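Local coordinates for Alr3790 protein (Anabaena sp., PDB 3HIX), which is of unknown function but carries a rhodanese-like domain, a fold known from sulfurtransferases and related phosphatases, at residues I55-A60 and E78-L83. Numbering follows the deposited sequence.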
loop_
_atom_site.group_PDB
_atom_site.type_symbol
_atom_site.label_atom_id
_atom_site.label_comp_id
_atom_site.label_asym_id
_atom_site.label_seq_id
_atom_site.Cartn_x
_atom_site.Cartn_y
_atom_site.Cartn_z
ATOM N N ILE A 55 3.580 8.974 -4.177
ATOM C CA ILE A 55 3.204 7.682 -3.626
ATOM C C ILE A 55 1.858 7.742 -2.927
ATOM O O ILE A 55 1.562 8.679 -2.189
ATOM C CB ILE A 55 4.273 7.189 -2.627
ATOM C CG1 ILE A 55 5.614 7.054 -3.352
ATOM C CG2 ILE A 55 3.866 5.854 -2.028
ATOM C CD1 ILE A 55 6.787 6.798 -2.439
ATOM N N TYR A 56 1.036 6.734 -3.179
ATOM C CA TYR A 56 -0.274 6.663 -2.573
ATOM C C TYR A 56 -0.327 5.353 -1.808
ATOM O O TYR A 56 -0.048 4.283 -2.351
ATOM C CB TYR A 56 -1.335 6.770 -3.663
ATOM C CG TYR A 56 -1.351 8.164 -4.251
ATOM C CD1 TYR A 56 -2.312 9.097 -3.861
ATOM C CD2 TYR A 56 -0.333 8.587 -5.108
ATOM C CE1 TYR A 56 -2.253 10.422 -4.306
ATOM C CE2 TYR A 56 -0.261 9.906 -5.554
ATOM C CZ TYR A 56 -1.221 10.818 -5.147
ATOM O OH TYR A 56 -1.132 12.132 -5.554
ATOM N N VAL A 57 -0.647 5.454 -0.526
ATOM C CA VAL A 57 -0.680 4.280 0.322
ATOM C C VAL A 57 -2.030 3.989 0.938
ATOM O O VAL A 57 -2.832 4.893 1.189
ATOM C CB VAL A 57 0.334 4.414 1.480
ATOM C CG1 VAL A 57 1.689 4.834 0.950
ATOM C CG2 VAL A 57 -0.165 5.422 2.478
ATOM N N TYR A 58 -2.268 2.705 1.176
ATOM C CA TYR A 58 -3.483 2.262 1.824
ATOM C C TYR A 58 -3.124 1.041 2.648
ATOM O O TYR A 58 -2.266 0.243 2.269
ATOM C CB TYR A 58 -4.601 1.944 0.799
ATOM C CG TYR A 58 -4.426 0.686 -0.030
ATOM C CD1 TYR A 58 -5.039 -0.510 0.344
ATOM C CD2 TYR A 58 -3.699 0.707 -1.218
ATOM C CE1 TYR A 58 -4.939 -1.655 -0.453
ATOM C CE2 TYR A 58 -3.589 -0.430 -2.020
ATOM C CZ TYR A 58 -4.209 -1.605 -1.632
ATOM O OH TYR A 58 -4.085 -2.725 -2.414
ATOM N N GLY A 59 -3.744 0.940 3.813
ATOM C CA GLY A 59 -3.512 -0.190 4.685
ATOM C C GLY A 59 -4.881 -0.645 5.142
ATOM O O GLY A 59 -5.879 -0.308 4.513
ATOM N N ALA A 60 -4.934 -1.398 6.233
ATOM C CA ALA A 60 -6.195 -1.892 6.764
ATOM C C ALA A 60 -6.713 -0.966 7.856
ATOM O O ALA A 60 -6.538 -1.238 9.044
ATOM C CB ALA A 60 -5.999 -3.289 7.314
ATOM N N GLU A 78 9.096 12.863 -0.297
ATOM C CA GLU A 78 8.467 14.173 -0.451
ATOM C C GLU A 78 6.965 14.206 -0.727
ATOM O O GLU A 78 6.294 15.158 -0.335
ATOM C CB GLU A 78 9.217 14.969 -1.538
ATOM C CG GLU A 78 8.586 16.303 -1.918
ATOM C CD GLU A 78 9.333 17.029 -3.039
ATOM O OE1 GLU A 78 10.035 16.364 -3.830
ATOM O OE2 GLU A 78 9.202 18.267 -3.138
ATOM N N HIS A 79 6.431 13.183 -1.389
ATOM C CA HIS A 79 5.001 13.161 -1.704
ATOM C C HIS A 79 4.313 11.837 -1.390
ATOM O O HIS A 79 4.280 10.921 -2.217
ATOM C CB HIS A 79 4.809 13.514 -3.176
ATOM C CG HIS A 79 5.343 14.865 -3.533
ATOM N ND1 HIS A 79 6.133 15.088 -4.640
ATOM C CD2 HIS A 79 5.231 16.060 -2.906
ATOM C CE1 HIS A 79 6.487 16.359 -4.677
ATOM N NE2 HIS A 79 5.953 16.971 -3.636
ATOM N N VAL A 80 3.757 11.751 -0.185
ATOM C CA VAL A 80 3.073 10.553 0.267
ATOM C C VAL A 80 1.685 10.943 0.711
ATOM O O VAL A 80 1.521 11.810 1.566
ATOM C CB VAL A 80 3.808 9.907 1.461
ATOM C CG1 VAL A 80 3.182 8.549 1.798
ATOM C CG2 VAL A 80 5.294 9.752 1.135
ATOM N N SER A 81 0.678 10.318 0.119
ATOM C CA SER A 81 -0.696 10.621 0.483
ATOM C C SER A 81 -1.459 9.344 0.771
ATOM O O SER A 81 -1.060 8.255 0.356
ATOM C CB SER A 81 -1.377 11.422 -0.628
ATOM O OG SER A 81 -1.124 10.837 -1.885
ATOM N N GLU A 82 -2.554 9.497 1.499
ATOM C CA GLU A 82 -3.397 8.391 1.907
ATOM C C GLU A 82 -4.583 8.181 0.962
ATOM O O GLU A 82 -5.141 9.140 0.428
ATOM C CB GLU A 82 -3.919 8.685 3.320
ATOM C CG GLU A 82 -2.810 9.100 4.285
ATOM C CD GLU A 82 -3.185 10.264 5.185
ATOM O OE1 GLU A 82 -3.641 10.021 6.323
ATOM O OE2 GLU A 82 -3.025 11.425 4.747
ATOM N N LEU A 83 -4.939 6.923 0.726
ATOM C CA LEU A 83 -6.118 6.621 -0.072
ATOM C C LEU A 83 -7.158 6.308 0.991
ATOM O O LEU A 83 -7.233 5.179 1.486
ATOM C CB LEU A 83 -5.909 5.402 -0.970
ATOM C CG LEU A 83 -5.048 5.584 -2.222
ATOM C CD1 LEU A 83 -4.974 4.252 -2.946
ATOM C CD2 LEU A 83 -5.642 6.664 -3.146
HETATM O O HOH W 1 1.360 11.550 -3.100
#
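Val-57 and Val-80 meet through one methyl each, CG1 of Val-57 lying 4.1 Å from CG1 of Val-80, on the sheet face that helix 62-74 covers with Val-69 and Leu-72. At the C-terminal end of the pair Leu-83 touches both tyrosines: its CG sits 4.2 Å from CB of Tyr-56, while its CD1 reaches CD2 of Tyr-58 at 4.1 Å. CB of Leu-83 already points toward strand 55-58, and with CG anti to the carbonyl carbon (chi1 -75°) the branch comes to lie near Tyr-56. Beyond its ring, Tyr-58 sends OH to the backbone N of Ile-30.

Four backbone bonds zip the strands in parallel: N of Ile-55 donates to O of His-79 (2.8 Å), N of Ser-81 to O of Ile-55, N of Val-57 to O of Ser-81, and, more bent, N of Leu-83 to O of Val-57. At the polar edge, a water donates to O of Ile-55 (3.0 Å) and also bonds OG of Ser-81. With helix 62-74 as the crossover, the pair closes a beta-alpha-beta unit of the rhodanese-like domain: backbone bonds set the register, and apolar contacts of Val-80 and Leu-83 join strand 80-82, outermost of the parallel sheet in this chain, to strand 55-58.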